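Local coordinates for protein CsuC (Acinetobacter baumannii, PDB 6FJY) that is the chaperone of archaic chaperone-usher Csu pili, binding the tip adhesin CsuE in a pre-assembly complex, probably in the periplasm by donor-strand complementation, at residues P10-W22 against E68-L80. Sequence-based numbering, arbitrary orientation.
Sequences PKIEANEKATAVW and EKHMLRLTKSVNL
Antiparallel pairing of two strands within the immunoglobulin-like N-terminal domain of a PapD-family chaperone joins 18-22 to 69-76, with V21 facing L72 and T19 facing L74 as hydrogen-bonded pairs. The pairing illustrates how side chains alternate along a sandwich strand, V21, L72 and L74 turning to a buried face and A20, W22 and M71 to a more exposed one. V21 N donates to L72 O, and the return bond from L72 N to V21 O is short, 2.6 Å; T19 and L74 repeat the exchange, and K76 N reaches K17 O at 3.0 Å, almost straight at 167°.

On the face bearing A18, A20 and W22, the indole is clasped between two side chains. The extended K69 passes over one face of the six-membered ring, its CE 4.1 Å from the centroid in a CH-pi contact and its NZ in a cation-pi position, while M71 CG lies over the opposite face. With CG anti to the backbone N (chi1 -174°), M71 also brings that carbon to 3.6 Å from A20 CB. On the other side of the sheet, V21 CG2 meets L74 CD1 at 4.2 Å. At the end of strand 69-76, K76 bends at chi3 and brings NZ to E16 O for a weak hydrogen bond, where the type I turn E13-E16 ends, its CD passing I12 CG2.

Beyond this pair, W6 of strand 3-6, which pairs with the far edge of 18-25, meets the W22 ring, strand 55-64 flanks 69-76 on its other edge, and L72 and L74 reach L90 of strand 85-95 and L120 of strand 109-123, respectively.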
ATOM      1  N   PRO A  10      -3.386  -3.916   1.399  1.00 57.53           N
ATOM      2  CA  PRO A  10      -2.646  -4.799   2.300  1.00 64.13           C
ATOM      3  C   PRO A  10      -3.112  -6.249   2.206  1.00 58.63           C
ATOM      4  O   PRO A  10      -4.208  -6.559   1.725  1.00 29.91           O
ATOM      5  CB  PRO A  10      -2.946  -4.205   3.677  1.00 51.06           C
ATOM      6  CG  PRO A  10      -4.339  -3.682   3.530  1.00 44.01           C
ATOM      7  CD  PRO A  10      -4.420  -3.156   2.117  1.00 48.47           C
ATOM      8  N   LYS A  11      -2.237  -7.139   2.672  1.00 54.74           N
ATOM      9  CA  LYS A  11      -2.511  -8.568   2.713  1.00 54.62           C
ATOM     10  C   LYS A  11      -1.628  -9.216   3.768  1.00 52.96           C
ATOM     11  O   LYS A  11      -0.575  -8.685   4.135  1.00 36.14           O
ATOM     12  CB  LYS A  11      -2.318  -9.266   1.355  1.00 49.07           C
ATOM     13  CG  LYS A  11      -1.361  -8.605   0.367  1.00 60.95           C
ATOM     14  CD  LYS A  11       0.091  -8.657   0.776  1.00 75.64           C
ATOM     15  CE  LYS A  11       0.934  -7.808  -0.191  1.00 88.25           C
ATOM     16  NZ  LYS A  11       2.399  -7.756   0.134  1.00 93.43           N
ATOM     17  N   ILE A  12      -2.099 -10.357   4.265  1.00 57.90           N
ATOM     18  CA  ILE A  12      -1.420 -11.165   5.273  1.00 57.14           C
ATOM     19  C   ILE A  12      -1.166 -12.533   4.649  1.00 59.94           C
ATOM     20  O   ILE A  12      -2.114 -13.279   4.373  1.00 55.29           O
ATOM     21  CB  ILE A  12      -2.261 -11.296   6.549  1.00 55.67           C
ATOM     22  CG1 ILE A  12      -2.847  -9.935   6.932  1.00 52.38           C
ATOM     23  CG2 ILE A  12      -1.415 -11.868   7.688  1.00 65.56           C
ATOM     24  CD1 ILE A  12      -3.664  -9.944   8.214  1.00 40.52           C
ATOM     25  N   GLU A  13       0.103 -12.860   4.407  1.00 68.92           N
ATOM     26  CA  GLU A  13       0.425 -14.120   3.754  1.00 61.69           C
ATOM     27  C   GLU A  13       0.212 -15.293   4.714  1.00 60.30           C
ATOM     28  O   GLU A  13      -0.012 -15.121   5.923  1.00 39.31           O
ATOM     29  CB  GLU A  13       1.858 -14.096   3.219  1.00 63.68           C
ATOM     30  CG  GLU A  13       2.154 -12.933   2.263  1.00 61.73           C
ATOM     31  CD  GLU A  13       1.505 -13.069   0.910  1.00 64.02           C
ATOM     32  OE1 GLU A  13       0.926 -14.136   0.622  1.00 54.07           O
ATOM     33  OE2 GLU A  13       1.584 -12.101   0.127  1.00 54.82           O
ATOM     34  N   ALA A  14       0.279 -16.509   4.152  1.00 68.76           N
ATOM     35  CA  ALA A  14      -0.013 -17.707   4.938  1.00 69.00           C
ATOM     36  C   ALA A  14       0.974 -17.889   6.083  1.00 78.68           C
ATOM     37  O   ALA A  14       0.590 -18.332   7.170  1.00 87.29           O
ATOM     38  CB  ALA A  14      -0.021 -18.944   4.042  1.00 69.88           C
ATOM     39  N   ASN A  15       2.243 -17.542   5.872  1.00 83.41           N
ATOM     40  CA  ASN A  15       3.257 -17.710   6.907  1.00 85.87           C
ATOM     41  C   ASN A  15       3.448 -16.460   7.766  1.00 83.68           C
ATOM     42  O   ASN A  15       4.391 -16.404   8.561  1.00 78.31           O
ATOM     43  CB  ASN A  15       4.594 -18.125   6.288  1.00 81.88           C
ATOM     44  CG  ASN A  15       5.126 -17.112   5.292  1.00 89.49           C
ATOM     45  OD1 ASN A  15       4.668 -15.970   5.228  1.00 74.51           O
ATOM     46  ND2 ASN A  15       6.112 -17.530   4.512  1.00102.97           N
ATOM     47  N   GLU A  16       2.593 -15.455   7.605  1.00 81.84           N
ATOM     48  CA  GLU A  16       2.626 -14.235   8.404  1.00 70.71           C
ATOM     49  C   GLU A  16       1.458 -14.225   9.380  1.00 59.76           C
ATOM     50  O   GLU A  16       0.322 -14.508   8.997  1.00 47.39           O
ATOM     51  CB  GLU A  16       2.567 -12.993   7.511  1.00 58.08           C
ATOM     52  CG  GLU A  16       3.798 -12.751   6.645  1.00 66.89           C
ATOM     53  CD  GLU A  16       3.615 -11.580   5.697  1.00 63.93           C
ATOM     54  OE1 GLU A  16       2.500 -11.017   5.654  1.00 60.22           O
ATOM     55  OE2 GLU A  16       4.584 -11.211   5.006  1.00 65.88           O
ATOM     56  N   LYS A  17       1.743 -13.899  10.638  1.00 64.90           N
ATOM     57  CA  LYS A  17       0.682 -13.762  11.625  1.00 72.82           C
ATOM     58  C   LYS A  17       0.040 -12.375  11.609  1.00 65.83           C
ATOM     59  O   LYS A  17      -1.043 -12.197  12.176  1.00 51.51           O
ATOM     60  CB  LYS A  17       1.224 -14.116  13.014  1.00 73.56           C
ATOM     61  CG  LYS A  17       1.292 -12.985  14.002  1.00 81.59           C
ATOM     62  CD  LYS A  17       0.857 -13.471  15.373  1.00 86.92           C
ATOM     63  CE  LYS A  17      -0.522 -14.114  15.302  1.00 92.70           C
ATOM     64  NZ  LYS A  17      -0.998 -14.540  16.644  1.00100.94           N
ATOM     65  N   ALA A  18       0.678 -11.390  10.990  1.00 68.02           N
ATOM     66  CA  ALA A  18       0.119 -10.047  10.950  1.00 57.07           C
ATOM     67  C   ALA A  18       0.816  -9.236   9.867  1.00 54.82           C
ATOM     68  O   ALA A  18       1.872  -9.618   9.356  1.00 57.66           O
ATOM     69  CB  ALA A  18       0.233  -9.358  12.315  1.00 48.16           C
ATOM     70  N   THR A  19       0.191  -8.120   9.508  1.00 60.89           N
ATOM     71  CA  THR A  19       0.791  -7.109   8.650  1.00 53.34           C
ATOM     72  C   THR A  19       0.527  -5.736   9.254  1.00 45.49           C
ATOM     73  O   THR A  19      -0.263  -5.584  10.187  1.00 36.22           O
ATOM     74  CB  THR A  19       0.247  -7.161   7.222  1.00 49.19           C
ATOM     75  OG1 THR A  19       1.044  -6.319   6.377  1.00 38.83           O
ATOM     76  CG2 THR A  19      -1.184  -6.690   7.184  1.00 41.88           C
ATOM     77  N   ALA A  20       1.182  -4.729   8.688  1.00 61.57           N
ATOM     78  CA  ALA A  20       1.138  -3.373   9.215  1.00 59.59           C
ATOM     79  C   ALA A  20       0.636  -2.399   8.157  1.00 50.65           C
ATOM     80  O   ALA A  20       0.927  -2.545   6.966  1.00 41.70           O
ATOM     81  CB  ALA A  20       2.528  -2.929   9.719  1.00 51.94           C
ATOM     82  N   VAL A  21      -0.120  -1.406   8.611  1.00 59.85           N
ATOM     83  CA  VAL A  21      -0.525  -0.263   7.805  1.00 49.75           C
ATOM     84  C   VAL A  21      -0.093   0.986   8.556  1.00 52.31           C
ATOM     85  O   VAL A  21      -0.240   1.055   9.779  1.00 50.24           O
ATOM     86  CB  VAL A  21      -2.038  -0.243   7.525  1.00 56.69           C
ATOM     87  CG1 VAL A  21      -2.429   1.061   6.853  1.00 50.85           C
ATOM     88  CG2 VAL A  21      -2.435  -1.431   6.623  1.00 52.18           C
ATOM     89  N   TRP A  22       0.497   1.937   7.841  1.00 58.30           N
ATOM     90  CA  TRP A  22       1.027   3.138   8.462  1.00 47.82           C
ATOM     91  C   TRP A  22       0.012   4.264   8.392  1.00 49.03           C
ATOM     92  O   TRP A  22      -0.673   4.445   7.382  1.00 35.69           O
ATOM     93  CB  TRP A  22       2.340   3.546   7.803  1.00 52.46           C
ATOM     94  CG  TRP A  22       3.401   2.535   8.041  1.00 61.03           C
ATOM     95  CD1 TRP A  22       3.906   1.658   7.135  1.00 69.76           C
ATOM     96  CD2 TRP A  22       4.074   2.272   9.276  1.00 61.90           C
ATOM     97  NE1 TRP A  22       4.859   0.865   7.724  1.00 80.96           N
ATOM     98  CE2 TRP A  22       4.984   1.223   9.039  1.00 70.51           C
ATOM     99  CE3 TRP A  22       4.011   2.830  10.553  1.00 63.64           C
ATOM    100  CZ2 TRP A  22       5.815   0.713  10.034  1.00 66.60           C
ATOM    101  CZ3 TRP A  22       4.850   2.327  11.540  1.00 64.56           C
ATOM    102  CH2 TRP A  22       5.727   1.274  11.277  1.00 70.16           C
ATOM    103  N   GLU A  68       3.037  12.884  13.577  1.00 60.83           N
ATOM    104  CA  GLU A  68       3.123  11.546  14.132  1.00 49.21           C
ATOM    105  C   GLU A  68       2.988  10.495  13.041  1.00 59.50           C
ATOM    106  O   GLU A  68       2.427  10.738  11.967  1.00 38.13           O
ATOM    107  CB  GLU A  68       2.065  11.317  15.206  1.00 46.72           C
ATOM    108  CG  GLU A  68       2.344  12.128  16.464  1.00 53.71           C
ATOM    109  CD  GLU A  68       1.485  11.690  17.594  1.00 56.90           C
ATOM    110  OE1 GLU A  68       0.374  11.210  17.290  1.00 45.48           O
ATOM    111  OE2 GLU A  68       1.911  11.818  18.771  1.00 42.61           O
ATOM    112  N   LYS A  69       3.560   9.333  13.322  1.00 66.44           N
ATOM    113  CA  LYS A  69       3.475   8.160  12.465  1.00 51.51           C
ATOM    114  C   LYS A  69       3.146   6.979  13.367  1.00 49.44           C
ATOM    115  O   LYS A  69       3.939   6.618  14.245  1.00 40.91           O
ATOM    116  CB  LYS A  69       4.782   7.944  11.698  1.00 55.36           C
ATOM    117  CG  LYS A  69       4.754   6.793  10.705  1.00 60.94           C
ATOM    118  CD  LYS A  69       6.074   6.696   9.978  1.00 59.57           C
ATOM    119  CE  LYS A  69       6.114   5.483   9.054  1.00 64.72           C
ATOM    120  NZ  LYS A  69       7.451   5.367   8.354  1.00 74.66           N
ATOM    121  N   HIS A  70       1.960   6.416  13.197  1.00 58.62           N
ATOM    122  CA  HIS A  70       1.535   5.269  13.982  1.00 60.26           C
ATOM    123  C   HIS A  70       1.465   4.033  13.093  1.00 48.71           C
ATOM    124  O   HIS A  70       1.186   4.123  11.895  1.00 49.90           O
ATOM    125  CB  HIS A  70       0.166   5.505  14.637  1.00 45.98           C
ATOM    126  CG  HIS A  70       0.148   6.593  15.665  1.00 55.20           C
ATOM    127  ND1 HIS A  70      -0.613   6.508  16.815  1.00 64.96           N
ATOM    128  CD2 HIS A  70       0.762   7.800  15.711  1.00 56.96           C
ATOM    129  CE1 HIS A  70      -0.440   7.600  17.539  1.00 63.77           C
ATOM    130  NE2 HIS A  70       0.392   8.399  16.895  1.00 60.58           N
ATOM    131  N   MET A  71       1.723   2.875  13.684  1.00 63.68           N
ATOM    132  CA  MET A  71       1.513   1.619  12.983  1.00 56.62           C
ATOM    133  C   MET A  71       0.143   1.077  13.362  1.00 55.31           C
ATOM    134  O   MET A  71      -0.270   1.150  14.524  1.00 41.70           O
ATOM    135  CB  MET A  71       2.622   0.612  13.284  1.00 56.78           C
ATOM    136  CG  MET A  71       2.543  -0.668  12.459  1.00 67.34           C
ATOM    137  SD  MET A  71       3.750  -1.878  12.963  1.00 35.09           S
ATOM    138  CE  MET A  71       2.933  -2.425  14.345  1.00 38.88           C
ATOM    139  N   LEU A  72      -0.579   0.612  12.352  1.00 66.11           N
ATOM    140  CA  LEU A  72      -1.822  -0.122  12.523  1.00 52.42           C
ATOM    141  C   LEU A  72      -1.504  -1.592  12.280  1.00 51.32           C
ATOM    142  O   LEU A  72      -1.199  -1.995  11.154  1.00 40.06           O
ATOM    143  CB  LEU A  72      -2.898   0.400  11.575  1.00 53.81           C
ATOM    144  CG  LEU A  72      -4.154  -0.456  11.358  1.00 62.85           C
ATOM    145  CD1 LEU A  72      -4.898  -0.760  12.667  1.00 53.28           C
ATOM    146  CD2 LEU A  72      -5.069   0.246  10.374  1.00 66.84           C
ATOM    147  N   ARG A  73      -1.508  -2.364  13.353  1.00 49.87           N
ATOM    148  CA  ARG A  73      -1.219  -3.786  13.316  1.00 64.88           C
ATOM    149  C   ARG A  73      -2.506  -4.545  13.008  1.00 59.80           C
ATOM    150  O   ARG A  73      -3.527  -4.340  13.676  1.00 31.69           O
ATOM    151  CB  ARG A  73      -0.655  -4.216  14.666  1.00 68.26           C
ATOM    152  CG  ARG A  73       0.280  -5.372  14.657  1.00 69.12           C
ATOM    153  CD  ARG A  73       0.752  -5.653  16.073  1.00 73.70           C
ATOM    154  NE  ARG A  73       1.949  -4.894  16.415  1.00 93.07           N
ATOM    155  CZ  ARG A  73       3.177  -5.227  16.039  1.00104.22           C
ATOM    156  NH1 ARG A  73       3.376  -6.309  15.297  1.00116.99           N
ATOM    157  NH2 ARG A  73       4.206  -4.475  16.408  1.00 99.06           N
ATOM    158  N   LEU A  74      -2.469  -5.383  11.978  1.00 52.89           N
ATOM    159  CA  LEU A  74      -3.581  -6.267  11.637  1.00 48.64           C
ATOM    160  C   LEU A  74      -3.133  -7.699  11.886  1.00 49.29           C
ATOM    161  O   LEU A  74      -2.316  -8.235  11.132  1.00 41.32           O
ATOM    162  CB  LEU A  74      -4.023  -6.075  10.192  1.00 49.38           C
ATOM    163  CG  LEU A  74      -4.334  -4.639   9.804  1.00 45.37           C
ATOM    164  CD1 LEU A  74      -4.693  -4.567   8.350  1.00 41.78           C
ATOM    165  CD2 LEU A  74      -5.487  -4.142  10.664  1.00 48.85           C
ATOM    166  N   THR A  75      -3.670  -8.313  12.939  1.00 63.59           N
ATOM    167  CA  THR A  75      -3.204  -9.603  13.437  1.00 63.37           C
ATOM    168  C   THR A  75      -4.305 -10.650  13.324  1.00 57.23           C
ATOM    169  O   THR A  75      -5.449 -10.398  13.724  1.00 49.60           O
ATOM    170  CB  THR A  75      -2.739  -9.488  14.893  1.00 55.55           C
ATOM    171  OG1 THR A  75      -1.746  -8.465  14.993  1.00 47.46           O
ATOM    172  CG2 THR A  75      -2.128 -10.793  15.367  1.00 57.29           C
ATOM    173  N   LYS A  76      -3.949 -11.828  12.799  1.00 66.83           N
ATOM    174  CA  LYS A  76      -4.871 -12.961  12.731  1.00 59.70           C
ATOM    175  C   LYS A  76      -5.067 -13.564  14.113  1.00 54.60           C
ATOM    176  O   LYS A  76      -4.095 -13.917  14.787  1.00 59.11           O
ATOM    177  CB  LYS A  76      -4.364 -14.036  11.773  1.00 58.04           C
ATOM    178  CG  LYS A  76      -4.160 -13.567  10.376  1.00 63.06           C
ATOM    179  CD  LYS A  76      -3.798 -14.698   9.431  1.00 69.25           C
ATOM    180  CE  LYS A  76      -2.547 -15.423   9.808  1.00 76.06           C
ATOM    181  NZ  LYS A  76      -2.122 -16.232   8.631  1.00 87.01           N
ATOM    182  N   SER A  77      -6.319 -13.658  14.550  1.00 59.99           N
ATOM    183  CA  SER A  77      -6.611 -14.278  15.840  1.00 63.75           C
ATOM    184  C   SER A  77      -6.564 -15.794  15.766  1.00 72.25           C
ATOM    185  O   SER A  77      -6.279 -16.459  16.770  1.00 63.19           O
ATOM    186  CB  SER A  77      -7.994 -13.862  16.320  1.00 58.19           C
ATOM    187  OG  SER A  77      -8.972 -14.470  15.485  1.00 50.95           O
ATOM    188  N   VAL A  78      -6.888 -16.348  14.600  1.00 79.49           N
ATOM    189  CA  VAL A  78      -6.922 -17.782  14.368  1.00 80.33           C
ATOM    190  C   VAL A  78      -6.327 -18.035  12.989  1.00 82.57           C
ATOM    191  O   VAL A  78      -6.138 -17.116  12.192  1.00 64.14           O
ATOM    192  CB  VAL A  78      -8.356 -18.352  14.460  1.00 83.66           C
ATOM    193  CG1 VAL A  78      -8.961 -18.089  15.839  1.00 76.16           C
ATOM    194  CG2 VAL A  78      -9.234 -17.750  13.377  1.00 86.48           C
ATOM    195  N   ASN A  79      -6.017 -19.298  12.715  1.00101.87           N
ATOM    196  CA  ASN A  79      -5.502 -19.676  11.408  1.00 98.80           C
ATOM    197  C   ASN A  79      -6.639 -19.986  10.446  1.00 85.03           C
ATOM    198  O   ASN A  79      -7.683 -20.517  10.830  1.00 84.16           O
ATOM    199  CB  ASN A  79      -4.548 -20.859  11.537  1.00108.74           C
ATOM    200  CG  ASN A  79      -3.271 -20.481  12.268  1.00111.47           C
ATOM    201  OD1 ASN A  79      -2.606 -19.507  11.907  1.00 93.99           O
ATOM    202  ND2 ASN A  79      -2.947 -21.217  13.328  1.00117.44           N
ATOM    203  N   LEU A  80      -6.419 -19.645   9.194  1.00 82.08           N
ATOM    204  CA  LEU A  80      -7.404 -19.738   8.132  1.00 84.10           C
ATOM    205  C   LEU A  80      -7.367 -21.109   7.473  1.00 72.20           C
ATOM    206  O   LEU A  80      -6.353 -21.813   7.535  1.00 58.34           O
ATOM    207  CB  LEU A  80      -7.145 -18.638   7.103  1.00 85.20           C
ATOM    208  CG  LEU A  80      -7.091 -17.271   7.797  1.00 86.60           C
ATOM    209  CD1 LEU A  80      -6.446 -16.214   6.916  1.00 71.20           C
ATOM    210  CD2 LEU A  80      -8.484 -16.844   8.275  1.00 83.79           C
TER